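Local atomic coordinates of methyl-coenzyme M reductase I beta subunit (Methanosarcina barkeri, PDB entry 1E6Y), a protein that forms the beta subunit of the nickel enzyme that releases methane from methyl-coenzyme M with coenzyme B as reductant, the final step of methanogenesis. Residues Thr26-Ile31 with Lys427-Val432; Gly51-Gly56 with Leu70-Val75; Gly276-Asp281 with Tyr291-Val296. All coordinates share one frame; numbering follows the deposited sequence.

Contact 1: residues Thr26-Ile31 with Lys427-Val432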
loop_
_atom_site.group_PDB
_atom_site.type_symbol
_atom_site.label_atom_id
_atom_site.label_comp_id
_atom_site.label_asym_id
_atom_site.label_seq_id
_atom_site.Cartn_x
_atom_site.Cartn_y
_atom_site.Cartn_z
ATOM N N THR E 26 -7.251 -31.374 -0.058
ATOM C CA THR E 26 -7.345 -31.659 1.369
ATOM C C THR E 26 -7.273 -33.158 1.696
ATOM O O THR E 26 -7.168 -33.535 2.865
ATOM C CB THR E 26 -8.651 -31.084 1.948
ATOM O OG1 THR E 26 -9.747 -31.449 1.099
ATOM C CG2 THR E 26 -8.570 -29.562 2.039
ATOM N N ARG E 27 -7.324 -34.006 0.669
ATOM C CA ARG E 27 -7.278 -35.456 0.865
ATOM C C ARG E 27 -6.178 -36.130 0.065
ATOM O O ARG E 27 -5.710 -37.215 0.440
ATOM C CB ARG E 27 -8.616 -36.104 0.450
ATOM C CG ARG E 27 -9.781 -35.642 1.292
ATOM C CD ARG E 27 -11.087 -36.402 0.994
ATOM N NE ARG E 27 -12.182 -35.661 1.617
ATOM C CZ ARG E 27 -12.900 -34.720 0.965
ATOM N NH1 ARG E 27 -13.834 -34.069 1.627
ATOM N NH2 ARG E 27 -12.598 -34.517 -0.306
ATOM N N ASN E 28 -5.820 -35.553 -1.078
ATOM C CA ASN E 28 -4.916 -36.221 -2.012
ATOM C C ASN E 28 -3.452 -36.056 -1.618
ATOM O O ASN E 28 -2.922 -34.945 -1.608
ATOM C CB ASN E 28 -5.135 -35.693 -3.435
ATOM C CG ASN E 28 -4.447 -36.545 -4.486
ATOM O OD1 ASN E 28 -3.271 -36.347 -4.793
ATOM N ND2 ASN E 28 -5.176 -37.511 -5.034
ATOM N N ALA E 29 -2.789 -37.180 -1.356
ATOM C CA ALA E 29 -1.398 -37.181 -0.915
ATOM C C ALA E 29 -0.439 -36.628 -1.970
ATOM O O ALA E 29 0.492 -35.898 -1.636
ATOM C CB ALA E 29 -0.978 -38.593 -0.509
ATOM N N ALA E 30 -0.683 -36.954 -3.239
ATOM C CA ALA E 30 0.160 -36.473 -4.336
ATOM C C ALA E 30 0.090 -34.953 -4.492
ATOM O O ALA E 30 1.118 -34.289 -4.635
ATOM C CB ALA E 30 -0.233 -37.153 -5.646
ATOM N N ILE E 31 -1.121 -34.406 -4.445
ATOM C CA ILE E 31 -1.306 -32.960 -4.511
ATOM C C ILE E 31 -0.672 -32.260 -3.309
ATOM O O ILE E 31 0.016 -31.251 -3.465
ATOM C CB ILE E 31 -2.806 -32.593 -4.601
ATOM C CG1 ILE E 31 -3.371 -33.070 -5.943
ATOM C CG2 ILE E 31 -2.997 -31.080 -4.449
ATOM C CD1 ILE E 31 -4.841 -32.795 -6.127
ATOM N N LYS E 427 0.052 -38.216 -13.827
ATOM C CA LYS E 427 0.646 -39.482 -13.413
ATOM C C LYS E 427 0.926 -39.508 -11.912
ATOM O O LYS E 427 0.778 -40.544 -11.264
ATOM C CB LYS E 427 1.942 -39.735 -14.185
ATOM C CG LYS E 427 1.731 -40.098 -15.648
ATOM C CD LYS E 427 3.034 -40.520 -16.308
ATOM C CE LYS E 427 2.819 -40.855 -17.777
ATOM N NZ LYS E 427 4.114 -41.074 -18.488
ATOM N N ALA E 428 1.312 -38.357 -11.364
ATOM C CA ALA E 428 1.532 -38.212 -9.926
ATOM C C ALA E 428 0.241 -38.463 -9.148
ATOM O O ALA E 428 0.223 -39.236 -8.189
ATOM C CB ALA E 428 2.067 -36.815 -9.616
ATOM N N VAL E 429 -0.840 -37.825 -9.584
ATOM C CA VAL E 429 -2.130 -37.946 -8.915
ATOM C C VAL E 429 -2.715 -39.353 -9.050
ATOM O O VAL E 429 -3.323 -39.866 -8.110
ATOM C CB VAL E 429 -3.137 -36.904 -9.458
ATOM C CG1 VAL E 429 -4.523 -37.163 -8.895
ATOM C CG2 VAL E 429 -2.681 -35.501 -9.085
ATOM N N ALA E 430 -2.469 -39.999 -10.186
ATOM C CA ALA E 430 -2.932 -41.369 -10.406
ATOM C C ALA E 430 -2.050 -42.407 -9.704
ATOM O O ALA E 430 -2.338 -43.609 -9.747
ATOM C CB ALA E 430 -3.004 -41.661 -11.896
ATOM N N GLY E 431 -0.956 -41.942 -9.099
ATOM C CA GLY E 431 -0.091 -42.811 -8.319
ATOM C C GLY E 431 0.734 -43.777 -9.148
ATOM O O GLY E 431 1.141 -44.829 -8.657
ATOM N N VAL E 432 1.004 -43.409 -10.396
ATOM C CA VAL E 432 1.674 -44.306 -11.332
ATOM C C VAL E 432 3.135 -43.931 -11.588
ATOM O O VAL E 432 3.788 -44.520 -12.453
ATOM C CB VAL E 432 0.921 -44.374 -12.685
ATOM C CG1 VAL E 432 -0.507 -44.850 -12.464
ATOM C CG2 VAL E 432 0.928 -43.018 -13.363
HETATM O O HOH W 1 -4.169 -40.019 -5.661
#
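Ala30 and Val429 bring the start of helix 29-40 against the end of helix 425-429, their CA atoms 5.3 Å apart, so residues near the two ends of the chain meet. The packing is small and close. The CB of Ala30 lies 3.3 Å from the carbonyl O of Ala428; a methyl is short enough to let the two backbones come this near. Val429 sends one branch each way: CG2 meets Ile31 CG1 at 4.0 Å, while CG1 points to the amide of Asn28, the two side chains crossing at about a right angle.

The polar part is gathered on Asn28, the N-cap of its helix. With CG anti to the backbone N (chi1 -168°), its OD1 accepts from Ile31 N at 2.9 Å, the donor lying in the carbonyl plane on a lone pair. ND2, at the other end of the amide, turns to the second helix and gives to a water at 2.8 Å, and the same water donates to Val429 O at 2.6 Å, so one side chain both caps its own helix and is linked to the other. With an alanine in place of Asn28, Ile31 N would probably lose its cap and Val429 O the far end of its water bridge. Gly431, at positive phi, closes the second helix with a Schellman motif, a backbone shape glycine adopts easily.

Helix 204-221 packs beneath, where Ile213 touches both Ile31 and Val429. Strand 13-19 adds Leu14 against Ala430 and Val432, and the backbone carbonyl of Ser22, shortly after that strand, accepts a hydrogen bond from Asn28 ND2.

Contact 2: residues Gly51-Gly56 with Leu70-Val75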
loop_
_atom_site.group_PDB
_atom_site.type_symbol
_atom_site.label_atom_id
_atom_site.label_comp_id
_atom_site.label_asym_id
_atom_site.label_seq_id
_atom_site.Cartn_x
_atom_site.Cartn_y
_atom_site.Cartn_z
ATOM N N GLY E 51 28.408 -12.715 -10.174
ATOM C CA GLY E 51 28.426 -11.486 -10.949
ATOM C C GLY E 51 28.112 -10.257 -10.113
ATOM O O GLY E 51 28.790 -9.233 -10.226
ATOM N N ALA E 52 27.110 -10.375 -9.243
ATOM C CA ALA E 52 26.719 -9.284 -8.354
ATOM C C ALA E 52 27.848 -8.900 -7.401
ATOM O O ALA E 52 28.100 -7.714 -7.175
ATOM C CB ALA E 52 25.478 -9.679 -7.563
ATOM N N LEU E 53 28.533 -9.903 -6.854
ATOM C CA LEU E 53 29.656 -9.669 -5.951
ATOM C C LEU E 53 30.772 -8.900 -6.643
ATOM O O LEU E 53 31.319 -7.952 -6.082
ATOM C CB LEU E 53 30.208 -10.995 -5.427
ATOM C CG LEU E 53 29.389 -11.703 -4.350
ATOM C CD1 LEU E 53 29.927 -13.107 -4.144
ATOM C CD2 LEU E 53 29.447 -10.907 -3.057
ATOM N N ALA E 54 31.069 -9.285 -7.880
ATOM C CA ALA E 54 32.180 -8.701 -8.624
ATOM C C ALA E 54 31.893 -7.270 -9.070
ATOM O O ALA E 54 32.766 -6.406 -8.991
ATOM C CB ALA E 54 32.511 -9.568 -9.832
ATOM N N SER E 55 30.661 -7.018 -9.505
ATOM C CA SER E 55 30.314 -5.743 -10.129
ATOM C C SER E 55 29.657 -4.753 -9.170
ATOM O O SER E 55 29.597 -3.558 -9.452
ATOM C CB SER E 55 29.389 -5.976 -11.324
ATOM O OG SER E 55 28.142 -6.492 -10.905
ATOM N N GLY E 56 29.124 -5.263 -8.063
ATOM C CA GLY E 56 28.366 -4.425 -7.153
ATOM C C GLY E 56 26.940 -4.199 -7.622
ATOM O O GLY E 56 26.197 -3.436 -7.003
ATOM N N LEU E 70 33.940 -7.839 -4.904
ATOM C CA LEU E 70 34.466 -9.068 -4.320
ATOM C C LEU E 70 34.515 -10.152 -5.392
ATOM O O LEU E 70 33.510 -10.438 -6.043
ATOM C CB LEU E 70 33.585 -9.530 -3.151
ATOM C CG LEU E 70 33.476 -8.597 -1.939
ATOM C CD1 LEU E 70 32.435 -9.137 -0.976
ATOM C CD2 LEU E 70 34.828 -8.469 -1.248
ATOM N N ASN E 71 35.703 -10.704 -5.615
ATOM C CA ASN E 71 35.898 -11.718 -6.645
ATOM C C ASN E 71 35.943 -13.114 -6.039
ATOM O O ASN E 71 37.006 -13.607 -5.654
ATOM C CB ASN E 71 37.185 -11.436 -7.425
ATOM C CG ASN E 71 37.184 -10.066 -8.061
ATOM O OD1 ASN E 71 36.220 -9.679 -8.723
ATOM N ND2 ASN E 71 38.234 -9.294 -7.810
ATOM N N TYR E 72 34.761 -13.696 -5.864
ATOM C CA TYR E 72 34.627 -15.040 -5.317
ATOM C C TYR E 72 34.211 -15.984 -6.434
ATOM O O TYR E 72 33.313 -15.671 -7.219
ATOM C CB TYR E 72 33.562 -15.071 -4.218
ATOM C CG TYR E 72 33.837 -14.192 -3.016
ATOM C CD1 TYR E 72 35.113 -13.678 -2.769
ATOM C CD2 TYR E 72 32.826 -13.910 -2.098
ATOM C CE1 TYR E 72 35.372 -12.909 -1.635
ATOM C CE2 TYR E 72 33.076 -13.151 -0.964
ATOM C CZ TYR E 72 34.348 -12.655 -0.736
ATOM O OH TYR E 72 34.588 -11.920 0.400
ATOM N N ASP E 73 34.850 -17.146 -6.494
ATOM C CA ASP E 73 34.473 -18.150 -7.476
ATOM C C ASP E 73 33.333 -19.008 -6.936
ATOM O O ASP E 73 33.553 -20.114 -6.443
ATOM C CB ASP E 73 35.679 -19.024 -7.832
ATOM C CG ASP E 73 35.425 -19.907 -9.045
ATOM O OD1 ASP E 73 34.389 -19.736 -9.723
ATOM O OD2 ASP E 73 36.271 -20.781 -9.319
ATOM N N ILE E 74 32.117 -18.478 -7.017
ATOM C CA ILE E 74 30.940 -19.167 -6.502
ATOM C C ILE E 74 30.642 -20.423 -7.322
ATOM O O ILE E 74 30.505 -21.513 -6.770
ATOM C CB ILE E 74 29.695 -18.245 -6.528
ATOM C CG1 ILE E 74 30.002 -16.918 -5.821
ATOM C CG2 ILE E 74 28.508 -18.950 -5.883
ATOM C CD1 ILE E 74 30.358 -17.053 -4.352
ATOM N N VAL E 75 30.594 -20.264 -8.642
ATOM C CA VAL E 75 30.259 -21.358 -9.546
ATOM C C VAL E 75 31.306 -22.477 -9.513
ATOM O O VAL E 75 30.958 -23.659 -9.500
ATOM C CB VAL E 75 30.093 -20.833 -10.996
ATOM C CG1 VAL E 75 29.877 -21.992 -11.966
ATOM C CG2 VAL E 75 28.913 -19.871 -11.062
HETATM O O HOH W 2 35.453 -6.965 -8.620
#
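Leu53 O, in the last turn of helix 46-55, is gripped from outside its own helix by the backbone N of Leu70, in the loop that leads to helix 78-89. The bond is 2.9 Å long and almost straight at the hydrogen (175°), yet the donor stands well above the carbonyl plane, 49° out of it. The two segments are so near here that Leu70 O also lies 3.4 Å from Ala54 CA, a CA-H...O contact.

The side chain of Leu53 makes most of the apolar contact. Its chi1 of -76° lays CG beside the backbone N and carries the branch toward residues 70-74. CD2 goes to Leu70 CD1 at 4.0 Å. CD1 comes obliquely to the Tyr72 ring, 3.6 Å from CD2 of that ring, and also reaches Ile74 CD1. A branched leucine suits the place, since it can serve both sets of partners at once. One face of the Tyr72 ring has Leu70 CB over it toward the rim; the ring also stacks with Phe142, and its hydroxyl is hydrogen-bonded to Thr144.

At the outer side a water donates to both Ala54 O and Asn71 OD1, 2.8 Å from each, and the small Ala54 CB sits beside that amide oxygen. The chemistry is thus divided: aliphatic and aromatic groups pack inward toward helix 149-157, while a direct backbone bond and a water bridge tie the returning loop to the polar helix end.

Contact 3: residues Gly276-Asp281 with Tyr291-Val296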
loop_
_atom_site.group_PDB
_atom_site.type_symbol
_atom_site.label_atom_id
_atom_site.label_comp_id
_atom_site.label_asym_id
_atom_site.label_seq_id
_atom_site.Cartn_x
_atom_site.Cartn_y
_atom_site.Cartn_z
ATOM N N GLY E 276 -26.439 -37.466 -21.229
ATOM C CA GLY E 276 -27.644 -37.137 -20.486
ATOM C C GLY E 276 -27.468 -35.980 -19.517
ATOM O O GLY E 276 -28.326 -35.742 -18.666
ATOM N N ILE E 277 -26.369 -35.246 -19.658
ATOM C CA ILE E 277 -26.067 -34.129 -18.766
ATOM C C ILE E 277 -26.948 -32.917 -19.080
ATOM O O ILE E 277 -27.313 -32.162 -18.178
ATOM C CB ILE E 277 -24.572 -33.731 -18.861
ATOM C CG1 ILE E 277 -23.699 -34.900 -18.397
ATOM C CG2 ILE E 277 -24.289 -32.501 -18.004
ATOM C CD1 ILE E 277 -22.235 -34.737 -18.733
ATOM N N ILE E 278 -27.282 -32.738 -20.357
ATOM C CA ILE E 278 -28.238 -31.709 -20.767
ATOM C C ILE E 278 -29.338 -32.284 -21.660
ATOM O O ILE E 278 -29.130 -33.277 -22.361
ATOM C CB ILE E 278 -27.546 -30.528 -21.509
ATOM C CG1 ILE E 278 -26.957 -30.998 -22.845
ATOM C CG2 ILE E 278 -26.461 -29.928 -20.632
ATOM C CD1 ILE E 278 -26.466 -29.870 -23.735
ATOM N N SER E 279 -30.516 -31.670 -21.594
ATOM C CA SER E 279 -31.668 -32.083 -22.391
ATOM C C SER E 279 -32.356 -30.845 -22.944
ATOM O O SER E 279 -32.232 -29.758 -22.379
ATOM C CB SER E 279 -32.666 -32.863 -21.529
ATOM O OG SER E 279 -32.094 -34.055 -21.024
ATOM N N VAL E 280 -33.102 -31.015 -24.032
ATOM C CA VAL E 280 -33.971 -29.950 -24.524
ATOM C C VAL E 280 -35.040 -29.667 -23.472
ATOM O O VAL E 280 -35.644 -30.594 -22.928
ATOM C CB VAL E 280 -34.653 -30.334 -25.861
ATOM C CG1 VAL E 280 -35.645 -29.250 -26.281
ATOM C CG2 VAL E 280 -33.607 -30.527 -26.943
ATOM N N ASP E 281 -35.147 -28.399 -23.087
ATOM C CA ASP E 281 -36.128 -27.952 -22.101
ATOM C C ASP E 281 -37.392 -27.467 -22.808
ATOM O O ASP E 281 -38.504 -27.877 -22.473
ATOM C CB ASP E 281 -35.531 -26.819 -21.255
ATOM C CG ASP E 281 -36.448 -26.370 -20.126
ATOM O OD1 ASP E 281 -36.396 -25.175 -19.764
ATOM O OD2 ASP E 281 -37.191 -27.210 -19.576
ATOM N N TYR E 291 -31.903 -25.540 -24.006
ATOM C CA TYR E 291 -31.513 -26.701 -23.214
ATOM C C TYR E 291 -31.612 -26.426 -21.721
ATOM O O TYR E 291 -31.726 -25.275 -21.299
ATOM C CB TYR E 291 -30.088 -27.135 -23.570
ATOM C CG TYR E 291 -29.985 -27.838 -24.902
ATOM C CD1 TYR E 291 -30.014 -27.119 -26.095
ATOM C CD2 TYR E 291 -29.955 -29.229 -24.973
ATOM C CE1 TYR E 291 -30.027 -27.766 -27.326
ATOM C CE2 TYR E 291 -29.970 -29.889 -26.196
ATOM C CZ TYR E 291 -30.009 -29.152 -27.368
ATOM O OH TYR E 291 -30.059 -29.803 -28.576
ATOM N N LYS E 292 -31.682 -27.501 -20.940
ATOM C CA LYS E 292 -31.551 -27.422 -19.489
ATOM C C LYS E 292 -30.438 -28.365 -19.041
ATOM O O LYS E 292 -30.186 -29.388 -19.682
ATOM C CB LYS E 292 -32.863 -27.811 -18.800
ATOM C CG LYS E 292 -33.305 -29.242 -19.064
ATOM C CD LYS E 292 -34.618 -29.554 -18.367
ATOM C CE LYS E 292 -35.170 -30.902 -18.811
ATOM N NZ LYS E 292 -36.414 -31.258 -18.068
ATOM N N ALA E 293 -29.724 -27.971 -17.992
ATOM C CA ALA E 293 -28.709 -28.829 -17.395
ATOM C C ALA E 293 -29.351 -29.716 -16.332
ATOM O O ALA E 293 -29.951 -29.222 -15.375
ATOM C CB ALA E 293 -27.599 -27.978 -16.781
ATOM N N ASN E 294 -29.260 -31.028 -16.533
ATOM C CA ASN E 294 -29.811 -31.997 -15.591
ATOM C C ASN E 294 -28.898 -32.171 -14.381
ATOM O O ASN E 294 -29.347 -32.567 -13.303
ATOM C CB ASN E 294 -30.022 -33.343 -16.286
ATOM C CG ASN E 294 -30.944 -33.240 -17.489
ATOM O OD1 ASN E 294 -32.040 -32.682 -17.402
ATOM N ND2 ASN E 294 -30.493 -33.756 -18.624
ATOM N N ASP E 295 -27.608 -31.919 -14.582
ATOM C CA ASP E 295 -26.640 -31.873 -13.488
ATOM C C ASP E 295 -25.811 -30.618 -13.706
ATOM O O ASP E 295 -24.998 -30.558 -14.625
ATOM C CB ASP E 295 -25.736 -33.113 -13.516
ATOM C CG ASP E 295 -24.858 -33.240 -12.268
ATOM O OD1 ASP E 295 -24.347 -32.218 -11.768
ATOM O OD2 ASP E 295 -24.625 -34.382 -11.823
ATOM N N VAL E 296 -26.068 -29.596 -12.896
ATOM C CA VAL E 296 -25.477 -28.281 -13.125
ATOM C C VAL E 296 -23.957 -28.259 -12.929
ATOM O O VAL E 296 -23.232 -27.814 -13.818
ATOM C CB VAL E 296 -26.151 -27.194 -12.241
ATOM C CG1 VAL E 296 -25.452 -25.850 -12.426
ATOM C CG2 VAL E 296 -27.630 -27.072 -12.604
HETATM O O HOH W 3 -38.457 -29.767 -19.352
#
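Asn294 turns toward Gly276 and Ser279 across the hairpin, and its side chain can be followed outward. CB passes 3.5 Å from Ile277 O, the same oxygen that accepts from Asn294 N. CG lies anti to the carbonyl carbon (chi1 -58°), which carries the amide back over residues 276-279. OD1 lies beside Ser279, nearest to its OG at 3.9 Å. ND2, at the tip, gives two hydrogen bonds of 2.9 Å each: one to Ser279 OG, in the amide plane, and one to Gly276 O, whose carbonyl plane lies well below the donor. Asparagine suits the place because one amide nitrogen can serve both acceptors. Gly276, at positive phi, ends helix 261-274 in a Schellman motif.

These residues close the base of a beta hairpin formed by strands 278-283 and 289-293. Ser279 and Lys292 form an antiparallel hydrogen-bonded pair of it, with Lys292 N to Ser279 O at 2.7 Å and Ser279 N to Lys292 O at 3.0 Å. Ile278 and Ala293, a non-hydrogen-bonded pair, put apolar side chains on the other face, against Trp299 of helix 296-318. The Tyr291 ring takes Ile278 CD1 at 3.8 Å from its CD2, and Val280 CG2 at its CE2.

Toward the turn the side chain of Lys292, extended beyond CG, crosses that of Asp281 at about a right angle. A water joins Lys292 NZ to Asp281 OD2, while Asp281 OD1 forms a salt bridge with Arg234 of the gamma subunit.

In the fold
Contact 1 spans 396 residues of the chain; contacts 2 and 3 both fall within that span, contact 2 closing before contact 3 opens. They share no helix, strand or sheet: helix 29-40 of contact 1 is followed, after strand 41-45, by helix 46-55 of contact 2, while contact 3 lies on the separate two-stranded sheet 278-283/289-293. Centre to centre, contacts 2 and 3 are 65 Å apart, on opposite sides of the chain's centre; contact 1 lies 42 Å and 32 Å from them. All lie away from the coenzyme sites. Contact 1 holds the chain's two ends together, contact 2 ties a helix end to a following loop, and contact 3 is the base of a hairpin touching the gamma subunit.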